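Local coordinates for protein putative peptidase (Chlamydophila abortus, PDB 3CE2) that probably acts as a zinc-dependent oligopeptidase of the M3B family, cutting a variety of small bioactive peptides, at residues Pro28-Arg33 with Leu83-Val88; Ala90-Asp95 with Tyr375-Tyr380. All blocks are in the same frame, centred on the assembly; numbering follows the deposited sequence.

Interaction 1: Pro28-Arg33 with Leu83-Val88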
loop_
_atom_site.group_PDB
_atom_site.type_symbol
_atom_site.label_atom_id
_atom_site.label_comp_id
_atom_site.label_asym_id
_atom_site.label_seq_id
_atom_site.Cartn_x
_atom_site.Cartn_y
_atom_site.Cartn_z
ATOM N N PRO A 28 4.489 -17.278 22.479
ATOM C CA PRO A 28 4.082 -16.083 23.261
ATOM C C PRO A 28 2.608 -15.691 23.098
ATOM O O PRO A 28 2.044 -15.062 23.993
ATOM C CB PRO A 28 4.985 -14.978 22.716
ATOM C CG PRO A 28 6.233 -15.702 22.279
ATOM C CD PRO A 28 5.740 -17.032 21.725
ATOM N N LEU A 29 1.978 -16.050 21.987
ATOM C CA LEU A 29 0.545 -15.813 21.844
ATOM C C LEU A 29 -0.235 -16.869 22.611
ATOM O O LEU A 29 -0.994 -16.563 23.536
ATOM C CB LEU A 29 0.137 -15.835 20.382
ATOM C CG LEU A 29 0.340 -14.518 19.650
ATOM C CD1 LEU A 29 0.781 -14.790 18.259
ATOM C CD2 LEU A 29 -0.953 -13.741 19.623
ATOM N N TYR A 30 -0.049 -18.117 22.199
ATOM C CA TYR A 30 -0.621 -19.249 22.882
ATOM C C TYR A 30 0.384 -20.366 22.959
ATOM O O TYR A 30 1.057 -20.684 21.976
ATOM C CB TYR A 30 -1.865 -19.716 22.164
ATOM C CG TYR A 30 -2.973 -18.700 22.229
ATOM C CD1 TYR A 30 -3.782 -18.600 23.355
ATOM C CD2 TYR A 30 -3.193 -17.829 21.175
ATOM C CE1 TYR A 30 -4.792 -17.662 23.418
ATOM C CE2 TYR A 30 -4.193 -16.892 21.221
ATOM C CZ TYR A 30 -4.990 -16.802 22.340
ATOM O OH TYR A 30 -5.991 -15.860 22.376
ATOM N N LEU A 31 0.486 -20.963 24.141
ATOM C CA LEU A 31 1.349 -22.123 24.345
ATOM C C LEU A 31 1.196 -23.167 23.239
ATOM O O LEU A 31 2.185 -23.660 22.703
ATOM C CB LEU A 31 1.081 -22.761 25.719
ATOM C CG LEU A 31 1.705 -22.012 26.902
ATOM C CD1 LEU A 31 1.256 -22.605 28.244
ATOM C CD2 LEU A 31 3.250 -21.978 26.767
ATOM N N ASN A 32 -0.049 -23.478 22.900
ATOM C CA ASN A 32 -0.368 -24.502 21.923
ATOM C C ASN A 32 -1.813 -24.346 21.537
ATOM O O ASN A 32 -2.560 -23.591 22.172
ATOM C CB ASN A 32 -0.204 -25.883 22.545
ATOM C CG ASN A 32 -0.845 -25.971 23.922
ATOM O OD1 ASN A 32 -2.049 -25.706 24.100
ATOM N ND2 ASN A 32 -0.037 -26.320 24.910
ATOM N N ARG A 33 -2.222 -25.085 20.515
ATOM C CA ARG A 33 -3.567 -24.933 20.018
ATOM C C ARG A 33 -4.608 -25.142 21.113
ATOM O O ARG A 33 -5.640 -24.475 21.115
ATOM C CB ARG A 33 -3.840 -25.859 18.840
ATOM C CG ARG A 33 -5.322 -26.192 18.761
ATOM C CD ARG A 33 -5.725 -26.682 17.419
ATOM N NE ARG A 33 -7.137 -26.424 17.134
ATOM C CZ ARG A 33 -8.144 -26.926 17.837
ATOM N NH1 ARG A 33 -7.897 -27.685 18.894
ATOM N NH2 ARG A 33 -9.392 -26.643 17.499
ATOM N N LEU A 83 -10.086 -10.995 20.122
ATOM C CA LEU A 83 -10.355 -11.473 18.771
ATOM C C LEU A 83 -9.139 -11.396 17.857
ATOM O O LEU A 83 -8.839 -12.364 17.152
ATOM C CB LEU A 83 -11.513 -10.710 18.139
ATOM C CG LEU A 83 -12.823 -10.939 18.885
ATOM C CD1 LEU A 83 -14.014 -10.474 18.107
ATOM C CD2 LEU A 83 -12.975 -12.400 19.234
ATOM N N ASN A 84 -8.442 -10.257 17.865
ATOM C CA ASN A 84 -7.262 -10.070 17.011
ATOM C C ASN A 84 -6.130 -11.008 17.399
ATOM O O ASN A 84 -5.457 -11.562 16.540
ATOM C CB ASN A 84 -6.762 -8.625 17.064
ATOM C CG ASN A 84 -7.702 -7.654 16.380
ATOM O OD1 ASN A 84 -8.766 -8.043 15.892
ATOM N ND2 ASN A 84 -7.324 -6.373 16.356
ATOM N N LYS A 85 -5.905 -11.167 18.695
ATOM C CA LYS A 85 -4.906 -12.094 19.186
ATOM C C LYS A 85 -5.230 -13.498 18.648
ATOM O O LYS A 85 -4.362 -14.200 18.148
ATOM C CB LYS A 85 -4.926 -12.062 20.715
ATOM C CG LYS A 85 -3.878 -12.867 21.449
ATOM C CD LYS A 85 -3.993 -12.537 22.942
ATOM C CE LYS A 85 -3.322 -13.583 23.837
ATOM N NZ LYS A 85 -1.822 -13.490 23.842
ATOM N N LEU A 86 -6.492 -13.904 18.737
ATOM C CA LEU A 86 -6.881 -15.232 18.310
ATOM C C LEU A 86 -6.788 -15.314 16.804
ATOM O O LEU A 86 -6.435 -16.353 16.243
ATOM C CB LEU A 86 -8.314 -15.526 18.710
ATOM C CG LEU A 86 -8.621 -15.742 20.185
ATOM C CD1 LEU A 86 -10.138 -15.570 20.387
ATOM C CD2 LEU A 86 -8.115 -17.104 20.651
ATOM N N TYR A 87 -7.114 -14.223 16.131
ATOM C CA TYR A 87 -7.044 -14.254 14.695
ATOM C C TYR A 87 -5.621 -14.479 14.210
ATOM O O TYR A 87 -5.335 -15.365 13.412
ATOM C CB TYR A 87 -7.556 -12.964 14.117
ATOM C CG TYR A 87 -7.621 -13.038 12.627
ATOM C CD1 TYR A 87 -8.786 -13.493 11.986
ATOM C CD2 TYR A 87 -6.515 -12.692 11.843
ATOM C CE1 TYR A 87 -8.859 -13.568 10.605
ATOM C CE2 TYR A 87 -6.573 -12.767 10.457
ATOM C CZ TYR A 87 -7.751 -13.207 9.850
ATOM O OH TYR A 87 -7.816 -13.289 8.492
ATOM N N VAL A 88 -4.732 -13.651 14.713
ATOM C CA VAL A 88 -3.376 -13.645 14.293
ATOM C C VAL A 88 -2.808 -15.025 14.509
ATOM O O VAL A 88 -2.142 -15.575 13.631
ATOM C CB VAL A 88 -2.597 -12.557 15.069
ATOM C CG1 VAL A 88 -1.101 -12.797 15.005
ATOM C CG2 VAL A 88 -2.961 -11.166 14.502
#

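Interaction 2: Ala90-Asp95 with Tyr375-Tyr380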
loop_
_atom_site.group_PDB
_atom_site.type_symbol
_atom_site.label_atom_id
_atom_site.label_comp_id
_atom_site.label_asym_id
_atom_site.label_seq_id
_atom_site.Cartn_x
_atom_site.Cartn_y
_atom_site.Cartn_z
ATOM N N ALA A 90 -4.343 -18.008 14.694
ATOM C CA ALA A 90 -4.915 -18.961 13.737
ATOM C C ALA A 90 -4.373 -18.754 12.305
ATOM O O ALA A 90 -3.963 -19.706 11.625
ATOM C CB ALA A 90 -6.421 -18.869 13.755
ATOM N N HIS A 91 -4.363 -17.501 11.868
ATOM C CA HIS A 91 -3.902 -17.137 10.522
ATOM C C HIS A 91 -2.416 -17.472 10.311
ATOM O O HIS A 91 -2.020 -17.976 9.262
ATOM C CB HIS A 91 -4.203 -15.653 10.262
ATOM C CG HIS A 91 -3.428 -15.060 9.134
ATOM N ND1 HIS A 91 -2.282 -14.309 9.329
ATOM C CD2 HIS A 91 -3.635 -15.098 7.794
ATOM C CE1 HIS A 91 -1.810 -13.924 8.157
ATOM N NE2 HIS A 91 -2.614 -14.383 7.210
ATOM N N LEU A 92 -1.593 -17.198 11.313
ATOM C CA LEU A 92 -0.180 -17.506 11.205
ATOM C C LEU A 92 -0.009 -19.020 11.124
ATOM O O LEU A 92 0.829 -19.506 10.369
ATOM C CB LEU A 92 0.596 -16.964 12.412
ATOM C CG LEU A 92 0.782 -15.470 12.662
ATOM C CD1 LEU A 92 1.643 -15.280 13.926
ATOM C CD2 LEU A 92 1.410 -14.769 11.468
ATOM N N THR A 93 -0.795 -19.755 11.919
ATOM C CA THR A 93 -0.724 -21.223 11.969
ATOM C C THR A 93 -1.093 -21.819 10.602
ATOM O O THR A 93 -0.359 -22.631 10.046
ATOM C CB THR A 93 -1.646 -21.804 13.097
ATOM O OG1 THR A 93 -1.092 -21.484 14.385
ATOM C CG2 THR A 93 -1.790 -23.328 12.979
ATOM N N HIS A 94 -2.220 -21.364 10.069
ATOM C CA HIS A 94 -2.685 -21.703 8.745
ATOM C C HIS A 94 -1.649 -21.465 7.658
ATOM O O HIS A 94 -1.539 -22.241 6.728
ATOM C CB HIS A 94 -3.958 -20.908 8.454
ATOM C CG HIS A 94 -4.436 -21.007 7.040
ATOM N ND1 HIS A 94 -4.918 -22.179 6.493
ATOM C CD2 HIS A 94 -4.542 -20.068 6.066
ATOM C CE1 HIS A 94 -5.294 -21.956 5.245
ATOM N NE2 HIS A 94 -5.078 -20.684 4.961
ATOM N N ASP A 95 -0.881 -20.391 7.757
ATOM C CA ASP A 95 0.028 -20.050 6.679
ATOM C C ASP A 95 1.271 -20.926 6.661
ATOM O O ASP A 95 2.012 -20.963 5.663
ATOM C CB ASP A 95 0.400 -18.576 6.746
ATOM C CG ASP A 95 -0.707 -17.674 6.234
ATOM O OD1 ASP A 95 -1.686 -18.201 5.660
ATOM O OD2 ASP A 95 -0.600 -16.440 6.406
ATOM N N TYR A 375 5.233 -11.240 4.076
ATOM C CA TYR A 375 4.475 -10.224 4.805
ATOM C C TYR A 375 4.946 -10.045 6.240
ATOM O O TYR A 375 5.756 -10.820 6.738
ATOM C CB TYR A 375 2.968 -10.542 4.805
ATOM C CG TYR A 375 2.587 -11.785 5.577
ATOM C CD1 TYR A 375 2.754 -11.856 6.972
ATOM C CD2 TYR A 375 2.036 -12.890 4.921
ATOM C CE1 TYR A 375 2.382 -13.000 7.685
ATOM C CE2 TYR A 375 1.659 -14.043 5.622
ATOM C CZ TYR A 375 1.832 -14.094 7.001
ATOM O OH TYR A 375 1.474 -15.242 7.682
ATOM N N SER A 376 4.413 -9.003 6.885
ATOM C CA SER A 376 4.549 -8.765 8.315
ATOM C C SER A 376 3.177 -8.762 8.920
ATOM O O SER A 376 2.231 -8.241 8.343
ATOM C CB SER A 376 5.150 -7.398 8.572
ATOM O OG SER A 376 6.057 -7.097 7.541
ATOM N N SER A 377 3.065 -9.318 10.111
ATOM C CA SER A 377 1.785 -9.360 10.770
ATOM C C SER A 377 2.070 -9.403 12.257
ATOM O O SER A 377 3.209 -9.256 12.672
ATOM C CB SER A 377 0.979 -10.590 10.297
ATOM O OG SER A 377 -0.263 -10.693 10.967
ATOM N N GLY A 378 1.037 -9.621 13.054
ATOM C CA GLY A 378 1.173 -9.627 14.497
ATOM C C GLY A 378 0.022 -8.797 14.982
ATOM O O GLY A 378 -0.797 -8.344 14.187
ATOM N N CYS A 379 -0.081 -8.603 16.282
ATOM C CA CYS A 379 -1.104 -7.694 16.781
ATOM C C CYS A 379 -0.520 -6.998 17.970
ATOM O O CYS A 379 0.672 -7.172 18.274
ATOM C CB CYS A 379 -2.368 -8.446 17.198
ATOM S SG CYS A 379 -1.999 -9.726 18.416
ATOM N N TYR A 380 -1.375 -6.248 18.658
ATOM C CA TYR A 380 -0.945 -5.406 19.760
ATOM C C TYR A 380 -0.143 -6.190 20.772
ATOM O O TYR A 380 0.854 -5.700 21.292
ATOM C CB TYR A 380 -2.144 -4.720 20.417
ATOM C CG TYR A 380 -1.765 -3.598 21.342
ATOM C CD1 TYR A 380 -1.390 -2.349 20.836
ATOM C CD2 TYR A 380 -1.768 -3.784 22.729
ATOM C CE1 TYR A 380 -1.036 -1.310 21.685
ATOM C CE2 TYR A 380 -1.413 -2.758 23.593
ATOM C CZ TYR A 380 -1.052 -1.518 23.069
ATOM O OH TYR A 380 -0.706 -0.496 23.927
#

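Interaction 1: Pro28-Arg33 with Leu83-Val88
Lys-85 reaches off its helix toward the loop at Leu-29 and Tyr-30, and its chain touches both side chains. CG stands anti to the backbone N (chi1 -175°), the next two torsions stay extended, and a bend at chi4 (75°) turns the ammonium group back to the loop. There NZ donates to the backbone O of Leu-29 at 3.2 Å, in the carbonyl plane and on a lone pair, with a C=O...N angle of 118°. The same nitrogen stands 5.0 Å from the centroid of the Tyr-30 ring, near the ring normal, a long cation-pi approach that can be at most weakly attractive.

Leu-29 runs past the lysine in the opposite direction, its CD2 resting 3.6 Å from Lys-85 CG. The other methyl, CD1, faces Val-88 CG1 at 4.3 Å. The Tyr-30 side chain slants across those of Lys-85 and Leu-86 and brings its phenol end to the helix: CZ lies 3.6 Å from CD2 of Leu-86. The hydroxyl itself bonds to Asp-39 of helix 33-42, while Trp-36 and Tyr-89 meet the ring edge-to-face. Trp-36 also donates to the backbone O of Leu-86.

Two residues after Tyr-30, Asn-32 N-caps helix 33-42 through OD1 and the backbone N of Ala-35. The contact therefore joins a helix-capping loop to the flank of helix 66-96 in this largely helical M3B-family fold, away from the metal sites.

Interaction 2: Ala90-Asp95 with Tyr375-Tyr380
Close to the HExxH zinc site of this M3-family peptidase, the edge strand 375-377 of a small mixed sheet faces the late turns of helix 66-96. Tyr-375 makes the main link. Its CG sits between the backbone N and the carbonyl carbon (chi1 67°), which sends the ring across to the helix. The hydroxyl donates to Asp-95 OD2 at 2.7 Å, using that oxygen's anti lone pair; OD2 lies near the phenol plane at its edge, although carboxylate and ring are turned 59° from each other. Asp-95 OD1 is taken by a salt bridge to Arg-371, so both carboxylate oxygens have partners, which should restrict the rotation of the group.

His-91 and Tyr-375 approach each other from opposite directions, with His-91 CE1 3.6 Å from Tyr-375 OH. Their rings form an oblique pair with planes 34° apart. Leu-92 CD2 lies at the ring's edge, 4.3 Å from Tyr-375 CE1, and the same methyl also approaches CB of Ser-377.

The side chain of Tyr-375 is about 8 Å from the zinc ion held by His-402, His-406 and Glu-430, without joining that site. Ser-376 points the other way, bonding Glu-403 and touching helix 394-416. The strand is thus placed between helices 66-96 and 394-416, while Tyr-375 and Ser-377 form backbone hydrogen bonds with Leu-387 and Tyr-385 of the adjoining strand 385-387.

Overall arrangement
Interactions 1 and 2 follow one another along helix 66-96, first residues 83-88 and then 90-95, with centres 9 Å apart on the same side of the chain's centre. They also touch directly: Val-88 CG2 packs on Gly-378 O at 3.6 Å, and Lys-85 CA approaches Cys-379 SG at 3.8 Å. Strand 385-387 provides a further connection, since its Tyr-385 meets Leu-29 from interaction 1 and Leu-92 from interaction 2. One helix thus brings together a loop near the N-terminus and a sheet strand nearly 350 residues later; interaction 1 lies away from the annotated sites, while interaction 2 comes near the zinc site, with Tyr-375 about 8 Å from the metal (side chain to ion).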